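Local coordinates for phiAB6 tailspike (Unidentified phage, PDB 5JS4), which forms a trimeric beta-helical phage tailspike that fragments the exopolysaccharide of Acinetobacter baumannii, at residues V352-I357 / I370-Q375; K287-L292 / Q325-F330; S395-I400 / A427-R432; K281-L286 / L312-V317. All blocks are in the same frame, centred on the assembly; numbering follows the deposited sequence.

Contact 1: V352-I357 / I370-Q375; sequences VSFIEI and INFYNQ
Segments 352-357 and 370-375 run as neighbouring rungs of the parallel beta-helix, with Ser353 level with Asn374 and Phe354 with Gln375, and are joined by the backbone bonds from Tyr373 N to Val352 O (2.7 Å) and from Phe354 N to Asn374 O (3.1 Å). A further bond, from Ile355 N to Gln375 O, is weak, and it falls where segment 370-375 turns a corner of the coil, at Gln375. Between the main-chain links the hydroxyl of Ser353 stands in for a backbone acceptor: OG lies beside its own backbone N (chi1 -68°) and takes the N-H of Asn374 at 3.1 Å. The amide of Asn374 looks to the next rung, where ND2 bonds Asn397. On the inner side two phenylalanines meet. The CB of Phe354 sits above the middle of the Phe372 ring, a CH-pi contact 3.5 Å from the centroid, while the two ring planes are inclined by 47°. Phe354 CD1 reaches Phe372 CZ at 3.4 Å. In the turn leading to this pair, ND2 of Asn371 bonds Cys344 O and a malonic acid molecule, probably from the crystallisation liquor. The same turn is braced from within: Gln375 NE2 donates to Asn371 O in the carbonyl plane, 2.8 Å away.

Contact 2: K287-L292 / Q325-F330; sequences KNQVDL and QGKTAF
A chi1 of -177° swings CG of Gln289 away from the backbone N, and the extended chain beyond it reaches across to segment 325-330, where NE2 meets Thr328 O, whereas Phe330, whose CG lies beside its backbone N (chi1 -77°), lays its ring alongside Val290. The amide bond is short and straight: NE2 to Thr328 O is 2.8 Å with 169° at the hydrogen, and the donor lies in the carbonyl plane while the oxygen lies in the plane of the Gln289 amide, a geometry that favours this rotation of the amide. One residue further on, Val290 N donates to Ala329 O at 2.8 Å, so a side-chain and a main-chain N-H grip successive carbonyls of one segment. Gln289 CG lies close to both oxygens. Val290 and Phe330 form a parallel bridge and point the same way, with Val290 CB 3.7 Å from Phe330 CE1. Leu292 crosses the ring obliquely, bringing CG to Phe330 CD1 at 3.7 Å, and the two aliphatic residues thus hold the same CD1-CE1 side of the ring. Lys327 stays at the exposed end, its NZ bonded to Asp323 O. This is the first pairing of a parallel sheet of the beta-helix, in which strand 290-291 is outermost within the chain. Helix 260-268 packs on Val290, Leu292 and Phe330 through Phe263, Gln264 and Cys267, and strand 353-358 follows as the next rung.

Contact 3: S395-I400 / A427-R432; sequences SQNAGI and AMIFDR
Ile400 and Met428 form the tightly packed half of this contact, lying side by side and pointing the same way as a parallel bridge between successive coils of the beta-helix. Ile400 CD1 touches Met428 CE at 3.8 Å; a bend at the last torsion of the methionine (chi3 70°) turns that methyl back over the isoleucine, within 4.0 Å of its CG2 as well. Phe415 packs against both and Phe420 against Met428, making the pair part of the hydrophobic interior. The backbone holds the register: Ile400 N donates to Ala427 O at 3.1 Å, and Ile429 N returns a nearly straight bond to Ile400 O at 2.9 Å. Gly399 N adds a weak bond to Ala427 O, where both segments turn a corner. The other half is partly open to solvent. There Ile429 extends CD1 to Ala398 CB, 3.9 Å away, and crosses Asn397 at about a right angle, the methyl lying 3.8 Å from Asn397 O and 4.0 Å from its OD1. OD1 finds its polar partner on the preceding rung, in Asn374 ND2. Across the pair itself, polar bonding is therefore left to the backbone; the side chains contribute apolar contact, buried at Ile400-Met428 and, on the partly exposed side, made mainly by the CD1 end of Ile429.

Contact 4: K281-L286 / L312-V317; sequences KGRYIL and LGCIDV
Arg283 and Asp316 join two parallel strands, 282-286 and 313-317, early rungs of the beta-helix paired from Gly282-Gly313 to Leu286-Val317. From CB, the arginine runs extended to NE, its CG anti to the backbone N (chi1 -178°). CG passes Cys314 SG at 3.8 Å, and CD comes to 4.0 Å from Asp316 OD2. NE then donates to that same OD2 at 2.8 Å, on the anti lone pair, and NH2 to it at 3.0 Å, nearly along its C-O bond. This is a side-on salt bridge in which one oxygen accepts hydrogen bonds from both nitrogens and lies in the guanidinium plane. At the tip, NH1 turns to Glu307 and Asn311, while the other carboxylate oxygen, OD1, bonds Ser345, so each charged group has further partners. Beneath them the ladder is regular, with straight bonds from Tyr284 N to Cys314 O and from Asp316 N to Tyr284 O. Near the start of the strands, Gly313 O accepts a bond from Gln274 of a second subunit, which places this end at the trimer interface. On the face carrying Tyr284, Ile315 and Leu286, one carbon pair is closer than usual van der Waals contact: Leu286 CD1 lies 3.5 Å from Ile315 CG2.

In the fold
All four contacts join consecutive coils of one right-handed parallel beta-helix and are largely buried. Contacts 2, 1 and 3 follow one another along a single sheet: strand 353-358 lies beside 328-333, and 374-379 beside 398-402, with Glu356 bonded to Thr328 and the backbone O of Tyr373 probably to Asn397 N between them. Contact 4 belongs to a different face but packs inward on contact 2, Leu286 and Ile315 touching Phe330, and on contact 1 through Val317 and Phe372. Contact 4 alone has a salt bridge and touches a second subunit; across its segments contact 3 has backbone bonds and apolar side-chain packing, contact 1 pairs aromatics, and contact 2 retains the most exposed end, at Lys327.

Contact 1: V352-I357 / I370-Q375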
loop_
_atom_site.group_PDB
_atom_site.type_symbol
_atom_site.label_atom_id
_atom_site.label_comp_id
_atom_site.label_asym_id
_atom_site.label_seq_id
_atom_site.Cartn_x
_atom_site.Cartn_y
_atom_site.Cartn_z
ATOM N N VAL A 352 30.944 1.810 -20.135
ATOM C CA VAL A 352 31.318 0.752 -19.209
ATOM C C VAL A 352 30.163 0.555 -18.237
ATOM O O VAL A 352 29.778 1.485 -17.535
ATOM C CB VAL A 352 32.607 1.099 -18.438
ATOM C CG1 VAL A 352 33.000 -0.042 -17.509
ATOM C CG2 VAL A 352 33.745 1.398 -19.407
ATOM N N SER A 353 29.598 -0.648 -18.219
ATOM C CA SER A 353 28.507 -0.983 -17.299
ATOM C C SER A 353 29.076 -1.759 -16.114
ATOM O O SER A 353 30.188 -2.280 -16.197
ATOM C CB SER A 353 27.430 -1.783 -18.030
ATOM O OG SER A 353 26.774 -0.966 -18.989
ATOM N N PHE A 354 28.339 -1.828 -15.003
ATOM C CA PHE A 354 28.915 -2.405 -13.782
ATOM C C PHE A 354 28.781 -3.922 -13.670
ATOM O O PHE A 354 29.792 -4.619 -13.614
ATOM C CB PHE A 354 28.382 -1.741 -12.504
ATOM C CG PHE A 354 28.916 -2.367 -11.242
ATOM C CD1 PHE A 354 30.286 -2.536 -11.063
ATOM C CD2 PHE A 354 28.059 -2.802 -10.237
ATOM C CE1 PHE A 354 30.790 -3.122 -9.917
ATOM C CE2 PHE A 354 28.559 -3.387 -9.085
ATOM C CZ PHE A 354 29.928 -3.549 -8.927
ATOM N N ILE A 355 27.556 -4.436 -13.622
ATOM C CA ILE A 355 27.359 -5.847 -13.294
ATOM C C ILE A 355 26.174 -6.490 -14.019
ATOM O O ILE A 355 25.119 -5.874 -14.186
ATOM C CB ILE A 355 27.233 -6.015 -11.759
ATOM C CG1 ILE A 355 27.367 -7.484 -11.347
ATOM C CG2 ILE A 355 25.940 -5.388 -11.247
ATOM C CD1 ILE A 355 27.866 -7.659 -9.929
ATOM N N GLU A 356 26.378 -7.731 -14.461
ATOM C CA GLU A 356 25.333 -8.535 -15.081
ATOM C C GLU A 356 24.874 -9.603 -14.103
ATOM O O GLU A 356 25.690 -10.358 -13.570
ATOM C CB GLU A 356 25.828 -9.180 -16.374
ATOM C CG GLU A 356 26.087 -8.163 -17.470
ATOM C CD GLU A 356 26.578 -8.766 -18.767
ATOM O OE1 GLU A 356 26.474 -9.997 -18.947
ATOM O OE2 GLU A 356 27.062 -7.989 -19.615
ATOM N N ILE A 357 23.565 -9.652 -13.873
ATOM C CA ILE A 357 22.963 -10.590 -12.929
ATOM C C ILE A 357 21.698 -11.176 -13.559
ATOM O O ILE A 357 20.945 -10.464 -14.221
ATOM C CB ILE A 357 22.659 -9.902 -11.575
ATOM C CG1 ILE A 357 22.124 -10.920 -10.566
ATOM C CG2 ILE A 357 21.694 -8.731 -11.751
ATOM C CD1 ILE A 357 22.018 -10.394 -9.149
ATOM N N ILE A 370 28.078 4.387 -8.613
ATOM C CA ILE A 370 28.447 5.730 -9.058
ATOM C C ILE A 370 29.022 5.678 -10.475
ATOM O O ILE A 370 29.989 4.960 -10.734
ATOM C CB ILE A 370 29.472 6.375 -8.101
ATOM C CG1 ILE A 370 29.019 6.253 -6.636
ATOM C CG2 ILE A 370 29.683 7.843 -8.445
ATOM C CD1 ILE A 370 29.546 5.032 -5.913
ATOM N N ASN A 371 28.432 6.468 -11.371
ATOM C CA ASN A 371 28.770 6.473 -12.801
ATOM C C ASN A 371 28.363 5.147 -13.458
ATOM O O ASN A 371 27.359 4.559 -13.059
ATOM C CB ASN A 371 30.248 6.840 -13.038
ATOM C CG ASN A 371 30.620 8.180 -12.431
ATOM O OD1 ASN A 371 29.856 9.143 -12.512
ATOM N ND2 ASN A 371 31.795 8.250 -11.820
ATOM N N PHE A 372 29.131 4.687 -14.446
ATOM C CA PHE A 372 28.770 3.557 -15.316
ATOM C C PHE A 372 27.706 3.946 -16.343
ATOM O O PHE A 372 27.009 4.953 -16.196
ATOM C CB PHE A 372 28.298 2.317 -14.538
ATOM C CG PHE A 372 29.343 1.716 -13.643
ATOM C CD1 PHE A 372 30.320 0.873 -14.157
ATOM C CD2 PHE A 372 29.331 1.966 -12.277
ATOM C CE1 PHE A 372 31.275 0.307 -13.328
ATOM C CE2 PHE A 372 30.282 1.404 -11.445
ATOM C CZ PHE A 372 31.256 0.574 -11.970
ATOM N N TYR A 373 27.597 3.128 -17.384
ATOM C CA TYR A 373 26.628 3.331 -18.454
ATOM C C TYR A 373 25.284 2.764 -17.999
ATOM O O TYR A 373 24.348 3.519 -17.723
ATOM C CB TYR A 373 27.141 2.661 -19.735
ATOM C CG TYR A 373 26.314 2.910 -20.970
ATOM C CD1 TYR A 373 26.344 4.144 -21.610
ATOM C CD2 TYR A 373 25.530 1.900 -21.523
ATOM C CE1 TYR A 373 25.600 4.374 -22.755
ATOM C CE2 TYR A 373 24.779 2.122 -22.667
ATOM C CZ TYR A 373 24.822 3.360 -23.281
ATOM O OH TYR A 373 24.081 3.586 -24.419
ATOM N N ASN A 374 25.204 1.437 -17.914
ATOM C CA ASN A 374 24.149 0.760 -17.179
ATOM C C ASN A 374 24.754 0.290 -15.870
ATOM O O ASN A 374 25.812 -0.334 -15.864
ATOM C CB ASN A 374 23.601 -0.438 -17.962
ATOM C CG ASN A 374 22.964 -0.040 -19.282
ATOM O OD1 ASN A 374 23.208 -0.669 -20.315
ATOM N ND2 ASN A 374 22.140 0.995 -19.257
ATOM N N GLN A 375 24.106 0.596 -14.754
ATOM C CA GLN A 375 24.660 0.210 -13.462
ATOM C C GLN A 375 24.329 -1.250 -13.163
ATOM O O GLN A 375 25.233 -2.062 -12.963
ATOM C CB GLN A 375 24.212 1.177 -12.368
ATOM C CG GLN A 375 24.914 2.523 -12.506
ATOM C CD GLN A 375 24.382 3.600 -11.587
ATOM O OE1 GLN A 375 23.196 3.626 -11.256
ATOM N NE2 GLN A 375 25.255 4.517 -11.187
#

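Contact 2: K287-L292 / Q325-F330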
loop_
_atom_site.group_PDB
_atom_site.type_symbol
_atom_site.label_atom_id
_atom_site.label_comp_id
_atom_site.label_asym_id
_atom_site.label_seq_id
_atom_site.Cartn_x
_atom_site.Cartn_y
_atom_site.Cartn_z
ATOM N N LYS A 287 40.843 -3.072 -13.832
ATOM C CA LYS A 287 41.110 -2.616 -15.206
ATOM C C LYS A 287 40.697 -3.645 -16.258
ATOM O O LYS A 287 40.810 -3.393 -17.460
ATOM C CB LYS A 287 42.594 -2.283 -15.372
ATOM C CG LYS A 287 43.094 -1.219 -14.412
ATOM C CD LYS A 287 44.509 -0.778 -14.745
ATOM C CE LYS A 287 45.012 0.225 -13.722
ATOM N NZ LYS A 287 46.393 0.691 -14.025
ATOM N N ASN A 288 40.229 -4.804 -15.804
ATOM C CA ASN A 288 39.770 -5.864 -16.693
ATOM C C ASN A 288 38.478 -6.467 -16.167
ATOM O O ASN A 288 38.205 -6.425 -14.965
ATOM C CB ASN A 288 40.832 -6.954 -16.816
ATOM C CG ASN A 288 42.088 -6.464 -17.507
ATOM O OD1 ASN A 288 42.141 -6.384 -18.736
ATOM N ND2 ASN A 288 43.110 -6.130 -16.723
ATOM N N GLN A 289 37.695 -7.035 -17.078
ATOM C CA GLN A 289 36.438 -7.684 -16.732
ATOM C C GLN A 289 36.695 -8.855 -15.793
ATOM O O GLN A 289 37.673 -9.587 -15.958
ATOM C CB GLN A 289 35.742 -8.180 -17.999
ATOM C CG GLN A 289 34.383 -8.820 -17.776
ATOM C CD GLN A 289 33.735 -9.229 -19.082
ATOM O OE1 GLN A 289 34.123 -10.230 -19.689
ATOM N NE2 GLN A 289 32.752 -8.456 -19.531
ATOM N N VAL A 290 35.823 -9.009 -14.801
ATOM C CA VAL A 290 35.865 -10.142 -13.888
ATOM C C VAL A 290 34.649 -11.019 -14.159
ATOM O O VAL A 290 33.524 -10.528 -14.223
ATOM C CB VAL A 290 35.861 -9.678 -12.418
ATOM C CG1 VAL A 290 35.718 -10.860 -11.466
ATOM C CG2 VAL A 290 37.129 -8.891 -12.114
ATOM N N ASP A 291 34.892 -12.314 -14.337
ATOM C CA ASP A 291 33.829 -13.301 -14.459
ATOM C C ASP A 291 33.598 -13.891 -13.073
ATOM O O ASP A 291 34.441 -14.621 -12.557
ATOM C CB ASP A 291 34.233 -14.389 -15.460
ATOM C CG ASP A 291 33.111 -15.368 -15.765
ATOM O OD1 ASP A 291 32.118 -15.427 -15.007
ATOM O OD2 ASP A 291 33.222 -16.099 -16.772
ATOM N N LEU A 292 32.459 -13.560 -12.467
ATOM C CA LEU A 292 32.155 -13.998 -11.104
ATOM C C LEU A 292 31.880 -15.499 -10.997
ATOM O O LEU A 292 31.839 -16.040 -9.895
ATOM C CB LEU A 292 30.975 -13.203 -10.528
ATOM C CG LEU A 292 31.290 -11.747 -10.163
ATOM C CD1 LEU A 292 30.010 -10.960 -9.937
ATOM C CD2 LEU A 292 32.187 -11.656 -8.936
ATOM N N GLN A 325 35.979 -0.981 -22.437
ATOM C CA GLN A 325 35.111 -0.152 -23.282
ATOM C C GLN A 325 33.960 -0.971 -23.867
ATOM O O GLN A 325 34.184 -2.013 -24.484
ATOM C CB GLN A 325 35.904 0.495 -24.423
ATOM C CG GLN A 325 35.102 1.510 -25.228
ATOM C CD GLN A 325 35.917 2.193 -26.310
ATOM O OE1 GLN A 325 36.901 1.644 -26.804
ATOM N NE2 GLN A 325 35.502 3.398 -26.693
ATOM N N GLY A 326 32.732 -0.499 -23.656
ATOM C CA GLY A 326 31.542 -1.143 -24.211
ATOM C C GLY A 326 31.165 -2.463 -23.562
ATOM O O GLY A 326 30.346 -3.204 -24.101
ATOM N N LYS A 327 31.753 -2.761 -22.405
ATOM C CA LYS A 327 31.522 -4.036 -21.726
ATOM C C LYS A 327 31.006 -3.825 -20.313
ATOM O O LYS A 327 31.011 -2.706 -19.797
ATOM C CB LYS A 327 32.817 -4.849 -21.661
ATOM C CG LYS A 327 33.356 -5.288 -23.011
ATOM C CD LYS A 327 34.620 -6.112 -22.829
ATOM C CE LYS A 327 35.343 -6.348 -24.145
ATOM N NZ LYS A 327 36.785 -6.654 -23.929
ATOM N N THR A 328 30.561 -4.914 -19.697
ATOM C CA THR A 328 30.198 -4.907 -18.283
ATOM C C THR A 328 31.388 -5.395 -17.452
ATOM O O THR A 328 32.020 -6.394 -17.795
ATOM C CB THR A 328 28.971 -5.789 -18.000
ATOM O OG1 THR A 328 27.952 -5.532 -18.974
ATOM C CG2 THR A 328 28.426 -5.491 -16.610
ATOM N N ALA A 329 31.678 -4.691 -16.361
ATOM C CA ALA A 329 32.863 -4.971 -15.539
ATOM C C ALA A 329 32.802 -6.340 -14.866
ATOM O O ALA A 329 33.799 -7.057 -14.815
ATOM C CB ALA A 329 33.054 -3.881 -14.496
ATOM N N PHE A 330 31.629 -6.681 -14.340
ATOM C CA PHE A 330 31.388 -7.976 -13.714
ATOM C C PHE A 330 30.317 -8.732 -14.487
ATOM O O PHE A 330 29.229 -8.202 -14.720
ATOM C CB PHE A 330 30.906 -7.789 -12.278
ATOM C CG PHE A 330 31.990 -7.432 -11.309
ATOM C CD1 PHE A 330 32.775 -8.418 -10.733
ATOM C CD2 PHE A 330 32.207 -6.114 -10.945
ATOM C CE1 PHE A 330 33.768 -8.098 -9.828
ATOM C CE2 PHE A 330 33.200 -5.786 -10.039
ATOM C CZ PHE A 330 33.980 -6.781 -9.478
#

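Contact 3: S395-I400 / A427-R432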
loop_
_atom_site.group_PDB
_atom_site.type_symbol
_atom_site.label_atom_id
_atom_site.label_comp_id
_atom_site.label_asym_id
_atom_site.label_seq_id
_atom_site.Cartn_x
_atom_site.Cartn_y
_atom_site.Cartn_z
ATOM N N SER A 395 24.507 7.541 -13.491
ATOM C CA SER A 395 24.502 6.603 -14.623
ATOM C C SER A 395 24.350 7.378 -15.929
ATOM O O SER A 395 23.694 8.417 -15.971
ATOM C CB SER A 395 23.394 5.554 -14.501
ATOM O OG SER A 395 22.114 6.152 -14.477
ATOM N N GLN A 396 24.969 6.876 -16.990
ATOM C CA GLN A 396 24.949 7.569 -18.276
ATOM C C GLN A 396 23.772 7.135 -19.149
ATOM O O GLN A 396 23.328 7.892 -20.010
ATOM C CB GLN A 396 26.275 7.350 -19.003
ATOM C CG GLN A 396 27.454 7.997 -18.285
ATOM C CD GLN A 396 28.669 7.094 -18.173
ATOM O OE1 GLN A 396 28.799 6.106 -18.896
ATOM N NE2 GLN A 396 29.566 7.426 -17.249
ATOM N N ASN A 397 23.268 5.924 -18.921
ATOM C CA ASN A 397 22.147 5.392 -19.696
ATOM C C ASN A 397 20.980 4.964 -18.812
ATOM O O ASN A 397 19.841 5.377 -19.034
ATOM C CB ASN A 397 22.609 4.208 -20.546
ATOM C CG ASN A 397 21.516 3.679 -21.455
ATOM O OD1 ASN A 397 21.075 2.535 -21.317
ATOM N ND2 ASN A 397 21.062 4.512 -22.382
ATOM N N ALA A 398 21.265 4.123 -17.822
ATOM C CA ALA A 398 20.225 3.625 -16.923
ATOM C C ALA A 398 20.802 3.134 -15.603
ATOM O O ALA A 398 21.914 2.612 -15.555
ATOM C CB ALA A 398 19.437 2.508 -17.591
ATOM N N GLY A 399 20.039 3.306 -14.529
ATOM C CA GLY A 399 20.383 2.697 -13.252
ATOM C C GLY A 399 20.206 1.189 -13.332
ATOM O O GLY A 399 21.072 0.428 -12.902
ATOM N N ILE A 400 19.072 0.769 -13.888
ATOM C CA ILE A 400 18.744 -0.645 -14.054
ATOM C C ILE A 400 18.241 -0.865 -15.479
ATOM O O ILE A 400 17.316 -0.186 -15.923
ATOM C CB ILE A 400 17.662 -1.095 -13.049
ATOM C CG1 ILE A 400 18.108 -0.799 -11.612
ATOM C CG2 ILE A 400 17.362 -2.580 -13.217
ATOM C CD1 ILE A 400 17.005 -0.915 -10.580
ATOM N N ALA A 427 16.057 6.159 -15.058
ATOM C CA ALA A 427 16.240 5.382 -13.840
ATOM C C ALA A 427 16.254 3.896 -14.191
ATOM O O ALA A 427 17.199 3.181 -13.856
ATOM C CB ALA A 427 15.131 5.682 -12.846
ATOM N N MET A 428 15.197 3.448 -14.866
ATOM C CA MET A 428 15.053 2.047 -15.265
ATOM C C MET A 428 14.556 1.944 -16.701
ATOM O O MET A 428 13.642 2.668 -17.096
ATOM C CB MET A 428 14.064 1.327 -14.349
ATOM C CG MET A 428 14.422 1.387 -12.877
ATOM S SD MET A 428 13.281 0.454 -11.843
ATOM C CE MET A 428 13.669 -1.232 -12.294
ATOM N N ILE A 429 15.157 1.037 -17.469
ATOM C CA ILE A 429 14.715 0.750 -18.829
ATOM C C ILE A 429 14.449 -0.741 -18.985
ATOM O O ILE A 429 15.353 -1.563 -18.825
ATOM C CB ILE A 429 15.759 1.179 -19.883
ATOM C CG1 ILE A 429 16.021 2.684 -19.799
ATOM C CG2 ILE A 429 15.285 0.804 -21.286
ATOM C CD1 ILE A 429 17.184 3.161 -20.647
ATOM N N PHE A 430 13.195 -1.067 -19.284
ATOM C CA PHE A 430 12.797 -2.390 -19.735
ATOM C C PHE A 430 12.503 -2.278 -21.225
ATOM O O PHE A 430 11.591 -1.560 -21.619
ATOM C CB PHE A 430 11.531 -2.849 -19.007
ATOM C CG PHE A 430 11.709 -3.034 -17.524
ATOM C CD1 PHE A 430 12.109 -4.261 -17.010
ATOM C CD2 PHE A 430 11.455 -1.992 -16.641
ATOM C CE1 PHE A 430 12.266 -4.444 -15.645
ATOM C CE2 PHE A 430 11.610 -2.168 -15.275
ATOM C CZ PHE A 430 12.017 -3.396 -14.777
ATOM N N ASP A 431 13.271 -2.970 -22.063
ATOM C CA ASP A 431 13.011 -2.932 -23.507
ATOM C C ASP A 431 11.674 -3.588 -23.853
ATOM O O ASP A 431 11.080 -3.279 -24.885
ATOM C CB ASP A 431 14.134 -3.614 -24.296
ATOM C CG ASP A 431 15.407 -2.786 -24.358
ATOM O OD1 ASP A 431 15.382 -1.582 -24.021
ATOM O OD2 ASP A 431 16.446 -3.352 -24.747
ATOM N N ARG A 432 11.208 -4.498 -23.001
ATOM C CA ARG A 432 9.974 -5.225 -23.270
ATOM C C ARG A 432 8.991 -5.149 -22.089
ATOM O O ARG A 432 8.715 -4.049 -21.605
ATOM C CB ARG A 432 10.304 -6.650 -23.726
ATOM C CG ARG A 432 11.098 -6.663 -25.028
ATOM C CD ARG A 432 11.412 -8.068 -25.505
ATOM N NE ARG A 432 11.967 -8.065 -26.857
ATOM C CZ ARG A 432 13.210 -7.704 -27.179
ATOM N NH1 ARG A 432 13.593 -7.741 -28.452
ATOM N NH2 ARG A 432 14.081 -7.303 -26.252
#

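Contact 4: K281-L286 / L312-V317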
loop_
_atom_site.group_PDB
_atom_site.type_symbol
_atom_site.label_atom_id
_atom_site.label_comp_id
_atom_site.label_asym_id
_atom_site.label_seq_id
_atom_site.Cartn_x
_atom_site.Cartn_y
_atom_site.Cartn_z
ATOM N N LYS A 281 39.354 -2.840 4.534
ATOM C CA LYS A 281 39.590 -1.517 3.970
ATOM C C LYS A 281 40.226 -1.660 2.598
ATOM O O LYS A 281 41.173 -2.426 2.425
ATOM C CB LYS A 281 40.515 -0.704 4.878
ATOM C CG LYS A 281 40.747 0.727 4.408
ATOM C CD LYS A 281 41.983 1.342 5.045
ATOM C CE LYS A 281 42.399 2.619 4.334
ATOM N NZ LYS A 281 41.426 3.717 4.547
ATOM N N GLY A 282 39.716 -0.919 1.622
ATOM C CA GLY A 282 40.370 -0.878 0.329
ATOM C C GLY A 282 39.564 -0.261 -0.787
ATOM O O GLY A 282 38.349 -0.439 -0.874
ATOM N N ARG A 283 40.270 0.473 -1.638
ATOM C CA ARG A 283 39.734 0.992 -2.879
ATOM C C ARG A 283 40.297 0.096 -3.978
ATOM O O ARG A 283 41.451 0.250 -4.393
ATOM C CB ARG A 283 40.159 2.447 -3.057
ATOM C CG ARG A 283 39.606 3.113 -4.300
ATOM C CD ARG A 283 39.687 4.625 -4.180
ATOM N NE ARG A 283 39.089 5.299 -5.327
ATOM C CZ ARG A 283 38.793 6.596 -5.376
ATOM N NH1 ARG A 283 39.030 7.392 -4.336
ATOM N NH2 ARG A 283 38.251 7.103 -6.479
ATOM N N TYR A 284 39.487 -0.865 -4.411
ATOM C CA TYR A 284 39.944 -1.935 -5.292
ATOM C C TYR A 284 39.801 -1.552 -6.761
ATOM O O TYR A 284 38.689 -1.449 -7.279
ATOM C CB TYR A 284 39.170 -3.225 -5.003
ATOM C CG TYR A 284 39.438 -3.821 -3.635
ATOM C CD1 TYR A 284 38.676 -3.456 -2.529
ATOM C CD2 TYR A 284 40.449 -4.762 -3.450
ATOM C CE1 TYR A 284 38.916 -4.005 -1.278
ATOM C CE2 TYR A 284 40.696 -5.317 -2.206
ATOM C CZ TYR A 284 39.929 -4.941 -1.123
ATOM O OH TYR A 284 40.176 -5.496 0.115
ATOM N N ILE A 285 40.937 -1.349 -7.427
ATOM C CA ILE A 285 40.947 -0.974 -8.837
ATOM C C ILE A 285 40.773 -2.210 -9.714
ATOM O O ILE A 285 41.438 -3.228 -9.504
ATOM C CB ILE A 285 42.261 -0.263 -9.234
ATOM C CG1 ILE A 285 42.543 0.944 -8.329
ATOM C CG2 ILE A 285 42.232 0.160 -10.699
ATOM C CD1 ILE A 285 41.432 1.970 -8.253
ATOM N N LEU A 286 39.874 -2.109 -10.691
ATOM C CA LEU A 286 39.684 -3.149 -11.698
ATOM C C LEU A 286 39.872 -2.549 -13.084
ATOM O O LEU A 286 39.153 -1.624 -13.459
ATOM C CB LEU A 286 38.285 -3.754 -11.590
ATOM C CG LEU A 286 37.975 -4.494 -10.288
ATOM C CD1 LEU A 286 36.510 -4.886 -10.255
ATOM C CD2 LEU A 286 38.857 -5.723 -10.126
ATOM N N LEU A 312 37.777 4.380 1.839
ATOM C CA LEU A 312 37.650 3.383 2.900
ATOM C C LEU A 312 37.262 2.012 2.355
ATOM O O LEU A 312 37.783 0.994 2.803
ATOM C CB LEU A 312 36.635 3.838 3.950
ATOM C CG LEU A 312 37.039 5.066 4.771
ATOM C CD1 LEU A 312 35.908 5.485 5.692
ATOM C CD2 LEU A 312 38.310 4.819 5.568
ATOM N N GLY A 313 36.349 1.982 1.393
ATOM C CA GLY A 313 35.879 0.711 0.861
ATOM C C GLY A 313 35.014 0.831 -0.373
ATOM O O GLY A 313 33.882 1.308 -0.304
ATOM N N CYS A 314 35.548 0.395 -1.508
ATOM C CA CYS A 314 34.765 0.317 -2.730
ATOM C C CYS A 314 35.473 -0.496 -3.797
ATOM O O CYS A 314 36.663 -0.799 -3.680
ATOM C CB CYS A 314 34.469 1.716 -3.293
ATOM S SG CYS A 314 35.842 2.502 -4.174
ATOM N N ILE A 315 34.712 -0.854 -4.823
ATOM C CA ILE A 315 35.264 -1.311 -6.089
ATOM C C ILE A 315 35.310 -0.091 -7.004
ATOM O O ILE A 315 34.324 0.629 -7.134
ATOM C CB ILE A 315 34.410 -2.434 -6.703
ATOM C CG1 ILE A 315 34.527 -3.693 -5.838
ATOM C CG2 ILE A 315 34.844 -2.722 -8.136
ATOM C CD1 ILE A 315 33.561 -4.800 -6.200
ATOM N N ASP A 316 36.469 0.144 -7.614
ATOM C CA ASP A 316 36.681 1.299 -8.476
ATOM C C ASP A 316 37.107 0.785 -9.847
ATOM O O ASP A 316 38.273 0.440 -10.068
ATOM C CB ASP A 316 37.733 2.222 -7.856
ATOM C CG ASP A 316 37.849 3.562 -8.566
ATOM O OD1 ASP A 316 37.410 3.683 -9.728
ATOM O OD2 ASP A 316 38.390 4.504 -7.947
ATOM N N VAL A 317 36.140 0.710 -10.756
ATOM C CA VAL A 317 36.371 0.205 -12.104
ATOM C C VAL A 317 37.029 1.296 -12.942
ATOM O O VAL A 317 36.552 2.429 -12.982
ATOM C CB VAL A 317 35.048 -0.243 -12.759
ATOM C CG1 VAL A 317 35.274 -0.704 -14.192
ATOM C CG2 VAL A 317 34.408 -1.358 -11.943
#